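Local coordinates for BH2331 protein (Bacillus halodurans, PDB 1VL5), which is a putative methyltransferase that probably uses S-adenosylmethionine as methyl donor, though its substrate is not known, at residues 35-44 / 97-108; 152-160 / 211-219. All blocks are in the same frame, centred on the assembly; numbering follows the deposited sequence.

The two contacts lie on opposite sides of the chain's centre, their own centres about 38 Å apart and their nearest atoms about 17 Å apart. Interaction 1 comes first along the chain and is complete before interaction 2 begins. It pairs the parallel strands 40-44 and 104-110 inside the sheet of the Rossmann-like methyltransferase fold. Interaction 2 joins helix 147-160, which follows strand 134-142, to helix 207-218, which comes after strand 183-195 and helix 196-202. Strand 134-142 pairs with both 104-110 and the long strand 236-250, whose Val-237 meets helix 207-218. The contacts thus occupy separate parts of the chain, linked through these strands, and do not touch.

Interaction 1: 35-44 / 97-108; sequences LKGNEEVLDV and MPFTDERFHIVT. Unlike the reference sequence in segment 97-108: Met-97 (reference Leu).
Parallel strand pairing within a Rossmann-like methyltransferase sheet joins Leu-42 and Val-44 to Ile-106 and Thr-108. Leu-42 N donates to Ile-106 O at 3.0 Å, Thr-108 N to Leu-42 O, and Val-44 N to Thr-108 O. Where the second strand turns its corner, His-105 adds a side-chain bond: Glu-40 N reaches His-105 ND1 (2.9 Å) with a nearly straight N-H (177°), tilted from the ring plane, and Glu-40 O accepts from His-105 N. The Phe-104 ring is sandwiched, with Leu-42 CB over the centre of one face, 3.6 Å from the centroid, and Arg-103 CG over the other. Extended past this ring, with CG anti to the backbone N (chi1 -169°), Glu-40 brings OE2 to Arg-103, whose NE (2.9 Å) and NH2 (3.0 Å) both grip that one oxygen in the guanidinium plane. Leu-42 CD1 meets Phe-99 CE2 (3.6 Å). On the sheet face of Val-41 and Ile-106, Thr-108 OG1 donates to Asp-43 OD1 at 3.3 Å from above the carboxylate; Asp-43 OD2 is held by Thr-46 OG1 and Ala-52 N, beside a possible Rossmann-type glycine loop. Helix 50-55 covers this face; strands 61-66 and 134-142 flank the pair.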
loop_
_atom_site.group_PDB
_atom_site.type_symbol
_atom_site.label_atom_id
_atom_site.label_comp_id
_atom_site.label_asym_id
_atom_site.label_seq_id
_atom_site.Cartn_x
_atom_site.Cartn_y
_atom_site.Cartn_z
ATOM N N LEU A 35 16.437 10.716 0.194
ATOM C CA LEU A 35 17.392 9.899 0.948
ATOM C C LEU A 35 18.707 10.567 1.107
ATOM O O LEU A 35 19.169 11.257 0.192
ATOM C CB LEU A 35 17.615 8.579 0.248
ATOM C CG LEU A 35 16.434 7.671 0.055
ATOM C CD1 LEU A 35 16.943 6.490 -0.770
ATOM C CD2 LEU A 35 15.864 7.241 1.404
ATOM N N LYS A 36 19.346 10.302 2.237
ATOM C CA LYS A 36 20.669 10.854 2.569
ATOM C C LYS A 36 21.825 9.835 2.507
ATOM O O LYS A 36 22.968 10.250 2.513
ATOM C CB LYS A 36 20.656 11.465 3.963
ATOM C CG LYS A 36 19.597 12.542 4.196
ATOM N N GLY A 37 21.542 8.534 2.486
ATOM C CA GLY A 37 22.561 7.540 2.333
ATOM C C GLY A 37 22.907 6.849 3.647
ATOM O O GLY A 37 23.516 5.812 3.640
ATOM N N ASN A 38 22.458 7.375 4.777
ATOM C CA ASN A 38 22.824 6.779 6.063
ATOM C C ASN A 38 21.703 5.947 6.685
ATOM O O ASN A 38 21.808 5.504 7.807
ATOM C CB ASN A 38 23.168 7.882 7.062
ATOM C CG ASN A 38 21.976 8.763 7.378
ATOM O OD1 ASN A 38 21.110 8.985 6.540
ATOM N ND2 ASN A 38 21.927 9.271 8.591
ATOM N N GLU A 39 20.594 5.783 5.998
ATOM C CA GLU A 39 19.384 5.346 6.688
ATOM C C GLU A 39 19.338 3.848 6.968
ATOM O O GLU A 39 19.816 3.011 6.187
ATOM C CB GLU A 39 18.158 5.744 5.881
ATOM C CG GLU A 39 17.887 7.246 5.853
ATOM C CD GLU A 39 18.473 7.930 4.626
ATOM O OE1 GLU A 39 19.275 7.316 3.916
ATOM O OE2 GLU A 39 18.101 9.086 4.359
ATOM N N GLU A 40 18.752 3.515 8.093
ATOM C CA GLU A 40 18.238 2.201 8.312
ATOM C C GLU A 40 16.713 2.232 8.097
ATOM O O GLU A 40 15.999 2.985 8.751
ATOM C CB GLU A 40 18.568 1.735 9.699
ATOM C CG GLU A 40 18.260 0.245 9.871
ATOM C CD GLU A 40 19.087 -0.359 10.960
ATOM O OE1 GLU A 40 20.289 0.032 11.049
ATOM O OE2 GLU A 40 18.523 -1.191 11.702
ATOM N N VAL A 41 16.261 1.395 7.162
ATOM C CA VAL A 41 14.917 1.392 6.633
ATOM C C VAL A 41 14.218 0.097 7.022
ATOM O O VAL A 41 14.794 -0.962 6.881
ATOM C CB VAL A 41 14.954 1.489 5.130
ATOM C CG1 VAL A 41 13.504 1.493 4.514
ATOM C CG2 VAL A 41 15.728 2.704 4.680
ATOM N N LEU A 42 12.970 0.195 7.514
ATOM C CA LEU A 42 12.120 -0.943 7.693
ATOM C C LEU A 42 11.017 -0.940 6.626
ATOM O O LEU A 42 10.178 -0.009 6.563
ATOM C CB LEU A 42 11.491 -0.883 9.096
ATOM C CG LEU A 42 10.400 -1.873 9.447
ATOM C CD1 LEU A 42 11.052 -3.186 9.533
ATOM C CD2 LEU A 42 9.644 -1.520 10.746
ATOM N N ASP A 43 11.008 -1.981 5.793
ATOM C CA ASP A 43 9.994 -2.168 4.747
ATOM C C ASP A 43 8.918 -3.112 5.253
ATOM O O ASP A 43 9.138 -4.313 5.343
ATOM C CB ASP A 43 10.655 -2.680 3.457
ATOM C CG ASP A 43 9.675 -2.773 2.265
ATOM O OD1 ASP A 43 8.630 -2.035 2.221
ATOM O OD2 ASP A 43 9.954 -3.603 1.366
ATOM N N VAL A 44 7.813 -2.522 5.723
ATOM C CA VAL A 44 6.716 -3.244 6.348
ATOM C C VAL A 44 5.841 -3.927 5.284
ATOM O O VAL A 44 5.397 -3.277 4.318
ATOM C CB VAL A 44 5.874 -2.310 7.279
ATOM C CG1 VAL A 44 4.712 -3.040 7.906
ATOM C CG2 VAL A 44 6.738 -1.713 8.355
HETATM N N MSE A 97 5.220 -4.951 16.268
HETATM C CA MSE A 97 6.510 -5.158 15.635
HETATM C C MSE A 97 7.632 -5.363 16.620
HETATM O O MSE A 97 7.797 -4.591 17.547
HETATM C CB MSE A 97 6.834 -3.988 14.732
HETATM C CG MSE A 97 5.866 -3.898 13.609
HETATM SE SE MSE A 97 6.596 -2.797 12.264
HETATM C CE MSE A 97 5.843 -1.047 12.818
ATOM N N PRO A 98 8.450 -6.387 16.380
ATOM C CA PRO A 98 9.414 -6.838 17.340
ATOM C C PRO A 98 10.745 -6.107 17.228
ATOM O O PRO A 98 11.829 -6.733 17.137
ATOM C CB PRO A 98 9.538 -8.302 16.963
ATOM C CG PRO A 98 9.570 -8.207 15.455
ATOM C CD PRO A 98 8.517 -7.175 15.140
ATOM N N PHE A 99 10.675 -4.790 17.240
ATOM C CA PHE A 99 11.844 -3.974 17.127
ATOM C C PHE A 99 11.812 -3.030 18.284
ATOM O O PHE A 99 10.760 -2.789 18.856
ATOM C CB PHE A 99 11.885 -3.198 15.809
ATOM C CG PHE A 99 11.802 -4.073 14.606
ATOM C CD1 PHE A 99 12.826 -4.925 14.295
ATOM C CD2 PHE A 99 10.669 -4.058 13.796
ATOM C CE1 PHE A 99 12.740 -5.771 13.191
ATOM C CE2 PHE A 99 10.569 -4.900 12.688
ATOM C CZ PHE A 99 11.597 -5.743 12.381
ATOM N N THR A 100 12.974 -2.491 18.597
ATOM C CA THR A 100 13.125 -1.559 19.691
ATOM C C THR A 100 12.664 -0.195 19.245
ATOM O O THR A 100 12.556 0.081 18.047
ATOM C CB THR A 100 14.549 -1.501 20.220
ATOM O OG1 THR A 100 15.457 -1.360 19.126
ATOM C CG2 THR A 100 14.869 -2.761 21.019
ATOM N N ASP A 101 12.343 0.627 20.235
ATOM C CA ASP A 101 11.962 1.994 20.026
ATOM C C ASP A 101 13.098 2.702 19.322
ATOM O O ASP A 101 14.258 2.422 19.602
ATOM C CB ASP A 101 11.763 2.706 21.356
ATOM C CG ASP A 101 10.525 2.269 22.121
ATOM O OD1 ASP A 101 9.896 1.254 21.816
ATOM O OD2 ASP A 101 10.202 2.979 23.083
ATOM N N GLU A 102 12.766 3.639 18.441
ATOM C CA GLU A 102 13.758 4.573 17.859
ATOM C C GLU A 102 14.874 3.857 17.194
ATOM O O GLU A 102 16.028 4.253 17.325
ATOM C CB GLU A 102 14.317 5.517 18.933
ATOM C CG GLU A 102 13.261 6.502 19.382
ATOM C CD GLU A 102 13.721 7.423 20.489
ATOM O OE1 GLU A 102 14.941 7.615 20.651
ATOM O OE2 GLU A 102 12.849 7.956 21.183
ATOM N N ARG A 103 14.539 2.840 16.405
ATOM C CA ARG A 103 15.573 2.121 15.649
ATOM C C ARG A 103 15.771 2.615 14.184
ATOM O O ARG A 103 16.906 2.714 13.692
ATOM C CB ARG A 103 15.228 0.670 15.624
ATOM C CG ARG A 103 16.073 -0.065 14.695
ATOM C CD ARG A 103 16.172 -1.467 15.024
ATOM N NE ARG A 103 16.957 -2.093 13.965
ATOM C CZ ARG A 103 17.011 -3.394 13.779
ATOM N NH1 ARG A 103 16.411 -4.188 14.635
ATOM N NH2 ARG A 103 17.712 -3.895 12.772
ATOM N N PHE A 104 14.673 2.962 13.498
ATOM C CA PHE A 104 14.729 3.239 12.067
ATOM C C PHE A 104 14.715 4.703 11.704
ATOM O O PHE A 104 14.008 5.490 12.317
ATOM C CB PHE A 104 13.558 2.474 11.378
ATOM C CG PHE A 104 13.653 0.983 11.554
ATOM C CD1 PHE A 104 14.606 0.256 10.828
ATOM C CD2 PHE A 104 12.935 0.320 12.537
ATOM C CE1 PHE A 104 14.738 -1.101 11.012
ATOM C CE2 PHE A 104 13.078 -1.069 12.737
ATOM C CZ PHE A 104 14.011 -1.767 11.952
ATOM N N HIS A 105 15.452 5.091 10.642
ATOM C CA HIS A 105 15.254 6.417 10.057
ATOM C C HIS A 105 13.999 6.502 9.195
ATOM O O HIS A 105 13.356 7.558 9.123
ATOM C CB HIS A 105 16.462 6.818 9.245
ATOM C CG HIS A 105 17.740 6.760 10.025
ATOM N ND1 HIS A 105 18.473 5.601 10.157
ATOM C CD2 HIS A 105 18.410 7.712 10.712
ATOM C CE1 HIS A 105 19.564 5.856 10.859
ATOM N NE2 HIS A 105 19.548 7.128 11.216
ATOM N N ILE A 106 13.656 5.380 8.536
ATOM C CA ILE A 106 12.536 5.320 7.609
ATOM C C ILE A 106 11.720 4.068 7.836
ATOM O O ILE A 106 12.260 3.021 8.033
ATOM C CB ILE A 106 13.022 5.378 6.110
ATOM C CG1 ILE A 106 13.799 6.663 5.839
ATOM C CG2 ILE A 106 11.811 5.271 5.169
ATOM C CD1 ILE A 106 14.430 6.743 4.458
ATOM N N VAL A 107 10.397 4.200 7.833
ATOM C CA VAL A 107 9.528 3.047 7.710
ATOM C C VAL A 107 8.801 3.230 6.403
ATOM O O VAL A 107 8.213 4.286 6.170
ATOM C CB VAL A 107 8.521 2.922 8.881
ATOM C CG1 VAL A 107 7.589 1.751 8.664
ATOM C CG2 VAL A 107 9.225 2.734 10.177
ATOM N N THR A 108 8.842 2.211 5.558
ATOM C CA THR A 108 8.057 2.181 4.340
ATOM C C THR A 108 6.982 1.112 4.368
ATOM O O THR A 108 7.145 0.043 4.984
ATOM C CB THR A 108 8.923 1.940 3.059
ATOM O OG1 THR A 108 9.854 0.843 3.221
ATOM C CG2 THR A 108 9.662 3.137 2.709
#

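Interaction 2: 152-160 / 211-219; sequences FYNYVEKER and QELSDFIKS
Antiparallel helix packing, apolar at its centre and bridged by water at one end, brings Val-156 and Tyr-155 of helix 147-160 against Leu-213 and Phe-216 of helix 207-218. The axes of 152-160 and 211-218 run at 169° and approach to 10.7 Å, a wide spacing filled by large side chains; no direct hydrogen bond crosses between the segments. Phe-216 reaches across, its CG anti to the backbone N (chi1 168°). Tyr-155 CE2 lies above one face of its ring, toward the rim, and is 3.5 Å from Phe-216 CZ; the two ring planes are inclined at 41°. Phe-152 meets the same ring rim to rim, its CE1 3.7 Å from Phe-216 CE2. These three rings form an aromatic cluster; Tyr-224 adds an edge-to-face partner for Phe-152, and Lys-220 makes a cation-pi contact with Phe-216. Val-156 CG2 comes to the edge of the Phe-216 ring, 4.1 Å from CE2, and also touches Ile-217 CG1. The helices belong to the chain between strands 134-142 and 236-250 of the methyltransferase fold; from helix 196-202, Trp-199 packs on Val-156 and Phe-196 on Leu-213, while Val-237 meets Ile-217. About a turn after Val-156, Glu-159 CB rests against Leu-213 CD1 at 4.0 Å. Here Glu-159 OE1 and Glu-212 OE1 approach to 4.0 Å, and one water donates to both, at 2.8 Å and 2.6 Å respectively; it and a weak, long ion pair of Glu-159 with Lys-209 would probably ease the repulsion.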
loop_
_atom_site.group_PDB
_atom_site.type_symbol
_atom_site.label_atom_id
_atom_site.label_comp_id
_atom_site.label_asym_id
_atom_site.label_seq_id
_atom_site.Cartn_x
_atom_site.Cartn_y
_atom_site.Cartn_z
ATOM N N PHE A 152 -18.730 1.267 -2.059
ATOM C CA PHE A 152 -18.817 0.573 -3.319
ATOM C C PHE A 152 -17.449 0.134 -3.794
ATOM O O PHE A 152 -17.280 -1.013 -4.214
ATOM C CB PHE A 152 -19.487 1.514 -4.351
ATOM C CG PHE A 152 -19.477 0.987 -5.756
ATOM C CD1 PHE A 152 -20.399 0.044 -6.179
ATOM C CD2 PHE A 152 -18.548 1.421 -6.652
ATOM C CE1 PHE A 152 -20.365 -0.425 -7.460
ATOM C CE2 PHE A 152 -18.519 0.930 -7.905
ATOM C CZ PHE A 152 -19.426 0.017 -8.318
ATOM N N TYR A 153 -16.485 1.062 -3.730
ATOM C CA TYR A 153 -15.112 0.826 -4.156
ATOM C C TYR A 153 -14.571 -0.323 -3.330
ATOM O O TYR A 153 -14.033 -1.268 -3.861
ATOM C CB TYR A 153 -14.228 2.091 -3.977
ATOM C CG TYR A 153 -12.781 1.800 -4.220
ATOM C CD1 TYR A 153 -12.330 1.505 -5.494
ATOM C CD2 TYR A 153 -11.849 1.756 -3.162
ATOM C CE1 TYR A 153 -10.969 1.179 -5.734
ATOM C CE2 TYR A 153 -10.472 1.394 -3.409
ATOM C CZ TYR A 153 -10.063 1.115 -4.682
ATOM O OH TYR A 153 -8.729 0.766 -4.950
ATOM N N ASN A 154 -14.756 -0.256 -2.019
ATOM C CA ASN A 154 -14.243 -1.274 -1.154
ATOM C C ASN A 154 -14.959 -2.641 -1.358
ATOM O O ASN A 154 -14.309 -3.695 -1.305
ATOM C CB ASN A 154 -14.328 -0.819 0.301
ATOM C CG ASN A 154 -13.100 -0.071 0.730
ATOM O OD1 ASN A 154 -12.014 -0.643 0.732
ATOM N ND2 ASN A 154 -13.240 1.228 1.022
ATOM N N TYR A 155 -16.275 -2.622 -1.566
ATOM C CA TYR A 155 -17.014 -3.884 -1.833
ATOM C C TYR A 155 -16.439 -4.586 -3.078
ATOM O O TYR A 155 -16.141 -5.790 -3.095
ATOM C CB TYR A 155 -18.517 -3.616 -2.017
ATOM C CG TYR A 155 -19.281 -4.848 -2.462
ATOM C CD1 TYR A 155 -19.836 -5.716 -1.543
ATOM C CD2 TYR A 155 -19.414 -5.148 -3.818
ATOM C CE1 TYR A 155 -20.519 -6.878 -1.976
ATOM C CE2 TYR A 155 -20.082 -6.292 -4.257
ATOM C CZ TYR A 155 -20.633 -7.165 -3.350
ATOM O OH TYR A 155 -21.316 -8.307 -3.856
ATOM N N VAL A 156 -16.215 -3.804 -4.111
ATOM C CA VAL A 156 -15.612 -4.297 -5.345
ATOM C C VAL A 156 -14.196 -4.861 -5.166
ATOM O O VAL A 156 -13.842 -5.928 -5.720
ATOM C CB VAL A 156 -15.647 -3.164 -6.404
ATOM C CG1 VAL A 156 -14.874 -3.538 -7.613
ATOM C CG2 VAL A 156 -17.155 -2.829 -6.776
ATOM N N GLU A 157 -13.369 -4.153 -4.399
ATOM C CA GLU A 157 -12.020 -4.623 -4.095
ATOM C C GLU A 157 -12.019 -5.986 -3.393
ATOM O O GLU A 157 -11.175 -6.877 -3.687
ATOM C CB GLU A 157 -11.339 -3.612 -3.181
ATOM C CG GLU A 157 -10.953 -2.354 -3.846
ATOM C CD GLU A 157 -9.941 -2.590 -4.935
ATOM O OE1 GLU A 157 -8.894 -3.217 -4.687
ATOM O OE2 GLU A 157 -10.211 -2.140 -6.055
ATOM N N LYS A 158 -12.949 -6.134 -2.459
ATOM C CA LYS A 158 -13.051 -7.366 -1.704
ATOM C C LYS A 158 -13.630 -8.560 -2.470
ATOM O O LYS A 158 -13.247 -9.699 -2.230
ATOM C CB LYS A 158 -13.789 -7.186 -0.415
ATOM C CG LYS A 158 -13.373 -8.251 0.630
ATOM C CD LYS A 158 -13.823 -7.788 2.020
ATOM C CE LYS A 158 -13.762 -8.901 3.051
ATOM N NZ LYS A 158 -12.906 -10.028 2.596
ATOM N N GLU A 159 -14.552 -8.305 -3.376
ATOM C CA GLU A 159 -15.005 -9.378 -4.263
ATOM C C GLU A 159 -13.875 -9.931 -5.073
ATOM O O GLU A 159 -13.792 -11.101 -5.283
ATOM C CB GLU A 159 -16.095 -8.878 -5.186
ATOM C CG GLU A 159 -17.386 -8.675 -4.491
ATOM C CD GLU A 159 -17.910 -9.911 -3.782
ATOM O OE1 GLU A 159 -18.195 -10.950 -4.413
ATOM O OE2 GLU A 159 -18.036 -9.809 -2.557
ATOM N N ARG A 160 -12.992 -9.068 -5.515
ATOM C CA ARG A 160 -11.863 -9.455 -6.314
ATOM C C ARG A 160 -10.693 -10.083 -5.506
ATOM O O ARG A 160 -10.010 -10.981 -6.007
ATOM C CB ARG A 160 -11.443 -8.232 -7.104
ATOM C CG ARG A 160 -10.227 -8.452 -7.996
ATOM C CD ARG A 160 -9.100 -7.738 -7.410
ATOM N NE ARG A 160 -7.890 -7.934 -8.151
ATOM C CZ ARG A 160 -6.745 -7.439 -7.745
ATOM N NH1 ARG A 160 -6.671 -6.733 -6.603
ATOM N NH2 ARG A 160 -5.677 -7.640 -8.467
ATOM N N GLN A 211 -17.862 -12.676 -14.022
ATOM C CA GLN A 211 -19.128 -12.301 -14.637
ATOM C C GLN A 211 -20.051 -11.653 -13.593
ATOM O O GLN A 211 -20.791 -10.695 -13.864
ATOM C CB GLN A 211 -19.834 -13.552 -15.184
ATOM C CG GLN A 211 -21.120 -13.241 -15.947
ATOM C CD GLN A 211 -20.792 -12.462 -17.206
ATOM O OE1 GLN A 211 -20.078 -12.966 -18.078
ATOM N NE2 GLN A 211 -21.297 -11.241 -17.311
ATOM N N GLU A 212 -20.033 -12.224 -12.394
ATOM C CA GLU A 212 -20.911 -11.763 -11.333
ATOM C C GLU A 212 -20.502 -10.331 -10.957
ATOM O O GLU A 212 -21.327 -9.448 -10.825
ATOM C CB GLU A 212 -20.775 -12.679 -10.116
ATOM C CG GLU A 212 -21.649 -12.225 -8.971
ATOM C CD GLU A 212 -21.352 -12.970 -7.692
ATOM O OE1 GLU A 212 -20.190 -12.909 -7.250
ATOM O OE2 GLU A 212 -22.265 -13.618 -7.149
ATOM N N LEU A 213 -19.210 -10.119 -10.813
ATOM C CA LEU A 213 -18.718 -8.816 -10.374
ATOM C C LEU A 213 -18.971 -7.743 -11.459
ATOM O O LEU A 213 -19.394 -6.634 -11.167
ATOM C CB LEU A 213 -17.239 -8.919 -10.031
ATOM C CG LEU A 213 -16.516 -7.630 -9.617
ATOM C CD1 LEU A 213 -17.265 -6.889 -8.508
ATOM C CD2 LEU A 213 -15.117 -7.980 -9.143
ATOM N N SER A 214 -18.724 -8.088 -12.713
ATOM C CA SER A 214 -19.017 -7.174 -13.827
ATOM C C SER A 214 -20.540 -6.820 -13.858
ATOM O O SER A 214 -20.923 -5.668 -13.952
ATOM C CB SER A 214 -18.550 -7.818 -15.122
ATOM O OG SER A 214 -18.976 -7.095 -16.256
ATOM N N ASP A 215 -21.373 -7.839 -13.759
ATOM C CA ASP A 215 -22.824 -7.672 -13.726
ATOM C C ASP A 215 -23.229 -6.739 -12.594
ATOM O O ASP A 215 -24.038 -5.813 -12.806
ATOM C CB ASP A 215 -23.538 -9.036 -13.568
ATOM C CG ASP A 215 -23.571 -9.836 -14.842
ATOM O OD1 ASP A 215 -23.317 -9.242 -15.915
ATOM O OD2 ASP A 215 -23.858 -11.068 -14.774
ATOM N N PHE A 216 -22.623 -6.925 -11.414
ATOM C CA PHE A 216 -22.911 -6.052 -10.273
ATOM C C PHE A 216 -22.513 -4.565 -10.516
ATOM O O PHE A 216 -23.237 -3.605 -10.174
ATOM C CB PHE A 216 -22.188 -6.609 -9.015
ATOM C CG PHE A 216 -22.168 -5.649 -7.837
ATOM C CD1 PHE A 216 -23.235 -5.594 -6.950
ATOM C CD2 PHE A 216 -21.093 -4.787 -7.635
ATOM C CE1 PHE A 216 -23.231 -4.673 -5.870
ATOM C CE2 PHE A 216 -21.078 -3.896 -6.573
ATOM C CZ PHE A 216 -22.159 -3.849 -5.683
ATOM N N ILE A 217 -21.309 -4.373 -11.036
ATOM C CA ILE A 217 -20.863 -3.036 -11.389
ATOM C C ILE A 217 -21.714 -2.398 -12.522
ATOM O O ILE A 217 -22.080 -1.198 -12.450
ATOM C CB ILE A 217 -19.400 -3.064 -11.812
ATOM C CG1 ILE A 217 -18.521 -3.512 -10.643
ATOM C CG2 ILE A 217 -18.962 -1.746 -12.389
ATOM C CD1 ILE A 217 -17.094 -3.872 -11.115
ATOM N N LYS A 218 -22.023 -3.181 -13.558
ATOM C CA LYS A 218 -22.675 -2.632 -14.749
ATOM C C LYS A 218 -24.077 -2.049 -14.429
ATOM O O LYS A 218 -24.565 -1.126 -15.119
ATOM C CB LYS A 218 -22.775 -3.706 -15.839
ATOM C CG LYS A 218 -23.953 -3.486 -16.851
ATOM C CD LYS A 218 -24.016 -4.492 -18.006
ATOM C CE LYS A 218 -25.515 -5.023 -18.233
ATOM N NZ LYS A 218 -26.672 -4.025 -18.546
ATOM N N SER A 219 -24.729 -2.601 -13.412
ATOM C CA SER A 219 -26.125 -2.227 -13.105
ATOM C C SER A 219 -26.228 -0.992 -12.256
ATOM O O SER A 219 -27.320 -0.501 -12.024
ATOM C CB SER A 219 -26.835 -3.380 -12.407
ATOM O OG SER A 219 -26.107 -3.720 -11.233
HETATM O O HOH W 1 -19.010 -10.623 -7.110
#